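Local coordinates for protein type III secretion T3S chaperone (Chlamydia trachomatis, PDB 3K29) that is probably a chaperone of the type III secretion apparatus, a homolog of YscO built as a long helical hairpin that can bind copies of itself, at residues Lys15-Arg20 with Arg119-Lys124; Glu27-Leu32 with Lys106-Ala111; Asn51-Lys56 with Ala78-Val83. All coordinates share one frame; numbering follows the deposited sequence.

Contact 1: residues Lys15-Arg20 with Arg119-Lys124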
# COMPACT_ATOMS: atom_id res chain seq x y z
N LYS A 15 -4.74 15.24 8.94
CA LYS A 15 -5.87 14.34 8.77
C LYS A 15 -6.09 14.08 7.28
O LYS A 15 -6.23 12.91 6.87
CB LYS A 15 -7.11 14.90 9.45
CG LYS A 15 -7.01 14.84 10.99
CD LYS A 15 -8.18 15.54 11.71
CE LYS A 15 -8.12 15.19 13.19
NZ LYS A 15 -9.33 15.49 14.01
N ASP A 16 -6.06 15.14 6.47
CA ASP A 16 -6.18 15.00 5.02
C ASP A 16 -5.10 14.12 4.39
O ASP A 16 -5.39 13.36 3.47
CB ASP A 16 -6.22 16.36 4.33
CG ASP A 16 -7.54 17.09 4.55
OD1 ASP A 16 -8.51 16.47 5.08
OD2 ASP A 16 -7.62 18.28 4.18
N ARG A 17 -3.87 14.22 4.92
CA ARG A 17 -2.73 13.49 4.39
C ARG A 17 -2.83 12.01 4.66
O ARG A 17 -2.37 11.21 3.82
CB ARG A 17 -1.42 14.04 4.96
CG ARG A 17 -1.11 15.43 4.52
CD ARG A 17 0.36 15.73 4.72
NE ARG A 17 1.17 15.15 3.65
CZ ARG A 17 2.44 14.80 3.79
NH1 ARG A 17 3.06 14.97 4.96
NH2 ARG A 17 3.12 14.29 2.78
N VAL A 18 -3.37 11.66 5.83
CA VAL A 18 -3.78 10.29 6.14
C VAL A 18 -4.88 9.77 5.18
O VAL A 18 -4.73 8.68 4.60
CB VAL A 18 -4.14 10.12 7.63
CG1 VAL A 18 -4.78 8.75 7.90
CG2 VAL A 18 -2.89 10.32 8.48
N ASP A 19 -5.95 10.55 4.99
CA ASP A 19 -6.98 10.19 3.99
C ASP A 19 -6.33 9.87 2.65
O ASP A 19 -6.60 8.81 2.09
CB ASP A 19 -8.03 11.29 3.81
CG ASP A 19 -8.94 11.42 5.01
OD1 ASP A 19 -8.67 10.73 6.01
OD2 ASP A 19 -9.91 12.23 4.97
N ARG A 20 -5.49 10.79 2.17
CA ARG A 20 -4.84 10.63 0.86
C ARG A 20 -3.97 9.38 0.77
O ARG A 20 -3.98 8.71 -0.26
CB ARG A 20 -4.05 11.89 0.43
CG ARG A 20 -4.96 13.12 0.26
CD ARG A 20 -4.40 14.20 -0.64
NE ARG A 20 -3.21 14.81 -0.08
CZ ARG A 20 -3.19 15.91 0.66
NH1 ARG A 20 -4.31 16.57 0.94
NH2 ARG A 20 -2.03 16.36 1.10
N ARG A 119 0.29 8.76 9.72
CA ARG A 119 -0.50 8.52 10.90
C ARG A 119 0.27 8.88 12.18
O ARG A 119 -0.30 9.41 13.12
CB ARG A 119 -1.00 7.07 10.90
CG ARG A 119 -2.02 6.82 9.78
CD ARG A 119 -3.16 5.93 10.20
NE ARG A 119 -3.01 4.58 9.67
CZ ARG A 119 -3.93 3.91 8.96
NH1 ARG A 119 -5.11 4.45 8.69
NH2 ARG A 119 -3.66 2.68 8.53
N LYS A 120 1.57 8.54 12.19
CA LYS A 120 2.53 8.94 13.23
C LYS A 120 2.56 10.47 13.37
O LYS A 120 2.38 11.01 14.46
CB LYS A 120 3.90 8.39 12.85
CG LYS A 120 5.00 8.54 13.87
CD LYS A 120 6.26 7.96 13.25
CE LYS A 120 7.47 8.85 13.54
NZ LYS A 120 8.03 8.67 14.93
N GLU A 121 2.75 11.16 12.25
CA GLU A 121 2.80 12.63 12.25
C GLU A 121 1.48 13.25 12.72
O GLU A 121 1.49 14.16 13.53
CB GLU A 121 3.14 13.19 10.86
CG GLU A 121 4.54 12.87 10.37
CD GLU A 121 4.62 12.68 8.86
OE1 GLU A 121 3.64 12.99 8.11
OE2 GLU A 121 5.69 12.20 8.41
N GLU A 122 0.36 12.76 12.19
CA GLU A 122 -0.94 13.28 12.58
C GLU A 122 -1.13 13.08 14.09
O GLU A 122 -1.62 13.98 14.80
CB GLU A 122 -2.05 12.57 11.78
CG GLU A 122 -3.49 13.12 12.05
CD GLU A 122 -4.13 12.62 13.35
OE1 GLU A 122 -3.86 11.47 13.80
OE2 GLU A 122 -4.94 13.40 13.93
N GLU A 123 -0.73 11.91 14.59
CA GLU A 123 -0.87 11.65 16.00
C GLU A 123 0.03 12.53 16.88
O GLU A 123 -0.38 12.94 17.96
CB GLU A 123 -0.63 10.18 16.30
CG GLU A 123 -0.82 9.86 17.77
CD GLU A 123 -2.29 9.83 18.18
OE1 GLU A 123 -2.57 9.23 19.23
OE2 GLU A 123 -3.18 10.38 17.47
N LYS A 124 1.25 12.81 16.43
CA LYS A 124 2.09 13.79 17.13
C LYS A 124 1.36 15.14 17.28
O LYS A 124 1.32 15.70 18.37
CB LYS A 124 3.44 13.96 16.43
CG LYS A 124 4.47 14.84 17.20
CD LYS A 124 5.87 14.75 16.54
CE LYS A 124 6.63 13.49 16.99
NZ LYS A 124 7.33 12.79 15.87
O HOH W 1 1.69 14.93 7.92
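Val18 meets Arg119 and Glu122 in a surface contact between the two long helices of the chain, helix 8-66 and helix 70-160. The pair forms an antiparallel helical hairpin, consistent with a coiled coil. Here the short segments run 162° apart in direction, with their axes 9.1 Å from each other. The contact lies toward the end of the hairpin where the N terminus starts, about 15 Å from the centre of the chain. Val18 supplies its apolar part. Both its methyls rest against Arg119 CG, with Val18 CG1 3.9 Å and CG2 3.8 Å away. The two side chains run roughly perpendicular. Val18 CG2 also reaches Glu122 CB at 4.1 Å. Arg119 thus packs by its aliphatic carbons, while its guanidinium makes a salt bridge to Glu22, further along helix 8-66. Glu122 points CG anti to its backbone N (chi1 -176°) and then bends at chi2. This brings its carboxylate next to the extended chain of Lys15, where OE2 lies 3.7 Å from Lys15 CE. The charged ends do not pair, since Lys15 NZ is 4.9 Å from Glu122 OE2. Leu11 and Lys14 of helix 8-66 also touch Glu122. Across the seam, Arg17 faces Glu121, whose stronger salt bridge is to Arg118 on its own helix. The planes of the Arg17 guanidinium and the Glu121 carboxylate are nearly parallel, 12° apart, but the carboxylate comes in obliquely. Their salt bridge is long, and a water donates to Glu121 OE1 at 2.8 Å while accepting from Arg17 NH1.

Contact 2: residues Glu27-Leu32 with Lys106-Ala111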
# COMPACT_ATOMS: atom_id res chain seq x y z
N GLU A 27 -5.01 2.19 -3.97
CA GLU A 27 -4.76 2.26 -5.39
C GLU A 27 -3.57 1.33 -5.74
O GLU A 27 -3.61 0.56 -6.70
CB GLU A 27 -4.54 3.71 -5.85
CG GLU A 27 -4.19 3.89 -7.34
CD GLU A 27 -5.20 3.26 -8.34
OE1 GLU A 27 -6.25 2.68 -7.93
OE2 GLU A 27 -4.95 3.35 -9.57
N LYS A 28 -2.54 1.35 -4.90
CA LYS A 28 -1.42 0.42 -5.10
C LYS A 28 -1.83 -1.06 -4.99
O LYS A 28 -1.29 -1.87 -5.75
CB LYS A 28 -0.20 0.74 -4.23
CG LYS A 28 0.30 2.20 -4.37
CD LYS A 28 0.59 2.60 -5.77
CE LYS A 28 1.16 3.98 -5.80
NZ LYS A 28 1.18 4.48 -7.20
N ARG A 29 -2.73 -1.41 -4.08
CA ARG A 29 -3.28 -2.78 -4.06
C ARG A 29 -3.84 -3.15 -5.45
O ARG A 29 -3.52 -4.21 -6.00
CB ARG A 29 -4.44 -2.91 -3.07
CG ARG A 29 -4.16 -3.71 -1.81
CD ARG A 29 -3.44 -2.81 -0.82
NE ARG A 29 -3.88 -2.98 0.58
CZ ARG A 29 -3.37 -3.87 1.43
NH1 ARG A 29 -2.43 -4.74 1.05
NH2 ARG A 29 -3.83 -3.90 2.66
N ARG A 30 -4.66 -2.26 -5.99
CA ARG A 30 -5.31 -2.47 -7.26
C ARG A 30 -4.31 -2.57 -8.40
O ARG A 30 -4.47 -3.38 -9.31
CB ARG A 30 -6.27 -1.33 -7.56
CG ARG A 30 -7.35 -1.73 -8.52
CD ARG A 30 -8.13 -0.52 -9.05
NE ARG A 30 -7.23 0.42 -9.72
CZ ARG A 30 -6.74 0.29 -10.95
NH1 ARG A 30 -7.04 -0.76 -11.73
NH2 ARG A 30 -5.93 1.24 -11.43
N LEU A 31 -3.29 -1.72 -8.38
CA LEU A 31 -2.27 -1.76 -9.43
C LEU A 31 -1.51 -3.07 -9.39
O LEU A 31 -1.21 -3.62 -10.44
CB LEU A 31 -1.35 -0.54 -9.38
CG LEU A 31 -2.00 0.80 -9.74
CD1 LEU A 31 -1.03 1.97 -9.61
CD2 LEU A 31 -2.60 0.76 -11.16
N LEU A 32 -1.23 -3.57 -8.18
CA LEU A 32 -0.53 -4.85 -8.01
C LEU A 32 -1.45 -5.96 -8.50
O LEU A 32 -0.97 -6.91 -9.14
CB LEU A 32 -0.12 -5.07 -6.54
CG LEU A 32 0.36 -6.47 -6.07
CD1 LEU A 32 1.62 -6.91 -6.82
CD2 LEU A 32 0.65 -6.52 -4.56
N LYS A 106 6.55 -3.87 -4.49
CA LYS A 106 7.35 -2.86 -3.80
C LYS A 106 6.66 -1.50 -3.67
O LYS A 106 6.70 -0.87 -2.61
CB LYS A 106 8.68 -2.71 -4.50
CG LYS A 106 9.60 -3.90 -4.39
CD LYS A 106 10.95 -3.50 -4.94
CE LYS A 106 11.92 -4.63 -4.88
NZ LYS A 106 13.30 -4.06 -4.73
N GLU A 107 6.02 -1.04 -4.74
CA GLU A 107 5.18 0.18 -4.66
C GLU A 107 4.10 0.13 -3.59
O GLU A 107 3.91 1.11 -2.88
CB GLU A 107 4.59 0.54 -6.03
CG GLU A 107 5.54 1.30 -6.88
CD GLU A 107 5.90 2.63 -6.25
OE1 GLU A 107 7.04 2.77 -5.75
OE2 GLU A 107 5.02 3.51 -6.22
N LEU A 108 3.42 -1.00 -3.45
CA LEU A 108 2.51 -1.21 -2.32
C LEU A 108 3.18 -1.13 -0.94
O LEU A 108 2.64 -0.47 -0.05
CB LEU A 108 1.76 -2.54 -2.42
CG LEU A 108 0.79 -2.92 -1.31
CD1 LEU A 108 -0.25 -1.83 -1.02
CD2 LEU A 108 0.06 -4.20 -1.67
N GLU A 109 4.31 -1.81 -0.76
CA GLU A 109 5.05 -1.78 0.50
C GLU A 109 5.40 -0.33 0.84
O GLU A 109 5.25 0.10 1.98
CB GLU A 109 6.32 -2.64 0.41
CG GLU A 109 6.06 -4.11 0.09
CD GLU A 109 7.35 -4.93 -0.17
OE1 GLU A 109 8.46 -4.46 0.12
OE2 GLU A 109 7.23 -6.05 -0.67
N ARG A 110 5.87 0.42 -0.17
CA ARG A 110 6.25 1.81 0.01
C ARG A 110 5.05 2.70 0.42
O ARG A 110 5.18 3.55 1.29
CB ARG A 110 6.88 2.34 -1.27
CG ARG A 110 8.23 1.71 -1.60
CD ARG A 110 8.78 2.32 -2.85
NE ARG A 110 9.96 1.60 -3.30
CZ ARG A 110 10.03 0.92 -4.44
NH1 ARG A 110 8.99 0.87 -5.27
NH2 ARG A 110 11.15 0.27 -4.76
N ALA A 111 3.89 2.47 -0.19
CA ALA A 111 2.69 3.23 0.15
C ALA A 111 2.23 2.99 1.57
O ALA A 111 1.77 3.93 2.22
CB ALA A 111 1.55 2.93 -0.84
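Lys28 packs its carbon chain against Leu108, Ala111 and Glu107 of the facing helix. Just before it, Glu27 turns its carboxylate away from that helix. Lys28 itself points at the partner, and its CA is 5.1 Å from that of Leu108. Its CB lies 3.8 Å from Leu108 CA, so the aliphatic root sits close on the opposing backbone. Lys28 CG rests 3.8 Å from Ala111 CB. The bend at chi2 (-54°) then turns the rest of the chain alongside Glu107, and the two head in the same direction. The charges are near but do not form a salt bridge: Lys28 NZ is 4.1 Å from Glu107 OE2. The other oxygen, Glu107 OE1, is held by Arg110 NH1 through its anti lone pair.

These segments belong to the antiparallel hairpin of helix 8-66 and helix 70-160, consistent with a coiled coil, near the centre of the chain. Their axes are 8.8 Å apart, and their directions differ by 170°. Val24 and Val25 of helix 8-66 also touch Ala111, and Val25 touches Leu108.

Arg29 starts away from the partner, but bends at chi2 and chi3 and folds back so that its CD meets CD1 of the buried Leu108 at 3.3 Å, a tight contact. Leu108 CD2 lies at the edge of the guanidinium, near its plane and 3.7 Å from Arg29 NH1. Arg30 grips the Glu27 carboxylate side-on with two nitrogens, NE to OE1 and NH2 to OE2, and the NE to OE1 bond is nearly straight at 169°. This bridge spans one turn of the outer side of helix 27-32. Last in the segment, Leu32 stands roughly perpendicular to Leu108, CD2 to CD2 at 3.8 Å. Leu32 also touches Val101, Ala104 and Ser105.

Contact 3: residues Asn51-Lys56 with Ala78-Val83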
# COMPACT_ATOMS: atom_id res chain seq x y z
N ASN A 51 1.97 -27.47 -22.69
CA ASN A 51 1.17 -28.68 -22.88
C ASN A 51 1.27 -29.22 -24.30
O ASN A 51 1.32 -30.42 -24.50
CB ASN A 51 -0.27 -28.45 -22.39
CG ASN A 51 -0.33 -28.38 -20.88
OD1 ASN A 51 0.35 -29.15 -20.19
ND2 ASN A 51 -1.10 -27.45 -20.34
N HIS A 52 1.31 -28.31 -25.27
CA HIS A 52 1.44 -28.70 -26.64
C HIS A 52 2.76 -29.45 -26.82
O HIS A 52 2.86 -30.44 -27.57
CB HIS A 52 1.29 -27.41 -27.53
CG HIS A 52 1.45 -27.66 -29.00
ND1 HIS A 52 0.85 -28.72 -29.64
CD2 HIS A 52 2.13 -26.98 -29.95
CE1 HIS A 52 1.16 -28.69 -30.93
NE2 HIS A 52 1.93 -27.63 -31.14
N TYR A 53 3.78 -29.01 -26.07
CA TYR A 53 5.14 -29.57 -26.20
C TYR A 53 5.10 -30.98 -25.63
O TYR A 53 5.56 -31.95 -26.24
CB TYR A 53 6.10 -28.67 -25.42
CG TYR A 53 7.57 -28.98 -25.47
CD1 TYR A 53 8.25 -29.14 -26.67
CD2 TYR A 53 8.31 -28.99 -24.30
CE1 TYR A 53 9.64 -29.37 -26.68
CE2 TYR A 53 9.66 -29.24 -24.28
CZ TYR A 53 10.32 -29.44 -25.47
OH TYR A 53 11.66 -29.68 -25.41
N MSE A 54 4.51 -31.07 -24.46
CA MSE A 54 4.34 -32.36 -23.79
C MSE A 54 3.56 -33.35 -24.66
O MSE A 54 3.97 -34.48 -24.83
CB MSE A 54 3.73 -32.14 -22.40
CG MSE A 54 4.66 -31.37 -21.48
SE MSE A 54 4.32 -31.25 -19.54
CE MSE A 54 5.48 -32.71 -18.96
N GLN A 55 2.44 -32.92 -25.25
CA GLN A 55 1.67 -33.79 -26.18
C GLN A 55 2.53 -34.31 -27.31
O GLN A 55 2.44 -35.48 -27.64
CB GLN A 55 0.52 -33.03 -26.85
CG GLN A 55 -0.72 -32.83 -26.01
CD GLN A 55 -1.71 -31.73 -26.57
OE1 GLN A 55 -2.49 -31.17 -25.80
NE2 GLN A 55 -1.66 -31.43 -27.89
N LYS A 56 3.34 -33.43 -27.95
CA LYS A 56 4.23 -33.83 -29.05
C LYS A 56 5.27 -34.86 -28.57
O LYS A 56 5.55 -35.84 -29.26
CB LYS A 56 5.01 -32.61 -29.65
CG LYS A 56 4.13 -31.44 -30.30
CD LYS A 56 2.91 -31.99 -30.99
CE LYS A 56 3.21 -32.33 -32.44
NZ LYS A 56 2.23 -33.30 -32.96
N ALA A 78 11.94 -32.70 -35.37
CA ALA A 78 12.16 -31.31 -35.96
C ALA A 78 11.08 -30.35 -35.46
O ALA A 78 11.35 -29.23 -35.03
CB ALA A 78 12.12 -31.38 -37.51
N TYR A 79 9.85 -30.83 -35.47
CA TYR A 79 8.69 -30.11 -34.93
C TYR A 79 8.84 -29.85 -33.41
O TYR A 79 8.53 -28.77 -32.93
CB TYR A 79 7.39 -30.90 -35.19
CG TYR A 79 6.85 -30.92 -36.63
CD1 TYR A 79 6.53 -29.76 -37.29
CD2 TYR A 79 6.57 -32.12 -37.27
CE1 TYR A 79 6.04 -29.77 -38.59
CE2 TYR A 79 6.05 -32.15 -38.56
CZ TYR A 79 5.80 -30.97 -39.20
OH TYR A 79 5.29 -30.99 -40.48
N ILE A 80 9.28 -30.88 -32.66
CA ILE A 80 9.51 -30.71 -31.22
C ILE A 80 10.50 -29.57 -30.92
O ILE A 80 10.24 -28.74 -30.05
CB ILE A 80 9.93 -32.02 -30.52
CG1 ILE A 80 8.71 -32.95 -30.46
CG2 ILE A 80 10.56 -31.74 -29.16
CD1 ILE A 80 9.06 -34.45 -30.26
N LYS A 81 11.58 -29.50 -31.69
CA LYS A 81 12.53 -28.38 -31.52
C LYS A 81 11.91 -27.04 -31.70
O LYS A 81 12.24 -26.12 -30.96
CB LYS A 81 13.83 -28.57 -32.33
CG LYS A 81 14.70 -29.60 -31.54
CD LYS A 81 15.78 -30.28 -32.34
CE LYS A 81 16.33 -31.48 -31.58
NZ LYS A 81 17.09 -32.34 -32.50
N VAL A 82 11.00 -26.92 -32.68
CA VAL A 82 10.28 -25.67 -32.93
C VAL A 82 9.45 -25.26 -31.72
O VAL A 82 9.51 -24.12 -31.28
CB VAL A 82 9.39 -25.75 -34.22
CG1 VAL A 82 8.44 -24.59 -34.36
CG2 VAL A 82 10.27 -25.85 -35.48
N VAL A 83 8.74 -26.24 -31.16
CA VAL A 83 7.86 -25.96 -30.02
C VAL A 83 8.69 -25.59 -28.80
O VAL A 83 8.28 -24.75 -28.02
CB VAL A 83 6.90 -27.17 -29.73
CG1 VAL A 83 5.93 -26.80 -28.62
CG2 VAL A 83 6.11 -27.46 -30.97
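Tyr53 turns one edge of its ring to the backbone of Ile80, and Val83 sits beside the ring near its root. The carbonyl oxygen of Ile80 lies near the ring plane, 3.5 Å from Tyr53 CE1. The same ring carbon meets the branch methyl of Ile80, with Tyr53 CE1 to Ile80 CG2 at 3.6 Å. These two side chains are close to perpendicular. Val83 CG1 comes obliquely to the ring and packs at 3.7 Å from Tyr53 CB. The Tyr53 and Val83 side chains lie alongside one another and point opposite ways.

The second flat group, the His52 imidazole, has Lys56 CG over one face, 4.1 Å above the plane and nearer the ring's margin than its centre. Its CD2 meets Val83 CG1 obliquely at 4.0 Å. Thus the two methyls of Val83 are shared between neighbouring residues: CG1 reaches both His52 and Tyr53, while CG2 lies by His52. Tyr53 CG is anti to its backbone N (chi1 -177°), which swings the ring from the flank of its helix toward the partner.

Lys56 adds its carbon root, with CB 3.8 Å from Ile80 CG1. It points at the partner, but bends at chi2 and chi3, so its amine leads away and hydrogen-bonds to Gln59 on the same helix. No hydrogen bond crosses the contact; apolar packing carries it.

The short helical segments are 163° apart in direction and 9.7 Å between axes, in keeping with an antiparallel coiled coil. Val83 is buried between helix 8-66 and helix 70-160, near the turn that joins them. Ala84 and Leu87, further along helix 70-160, continue the surface that Tyr53 packs against.

In the fold
From the N terminus, helix 8-66 supplies the first segment of contact 1, then of contact 2, then of contact 3. The chain turns back after residue 66. Helix 70-160 then gives the partners in reverse order. Contact 3 closes the smallest loop, with 21 residues between its segments. Contact 2 encloses that loop, and contact 1 encloses both, so the three nest and none cross. All tie the same two helices together. Contacts 1 and 2 have centres 19 Å apart. Contact 3 lies 39 Å from contact 2 and 58 Å from contact 1, centre to centre. No two contacts touch. They mark successive points along one long antiparallel hairpin.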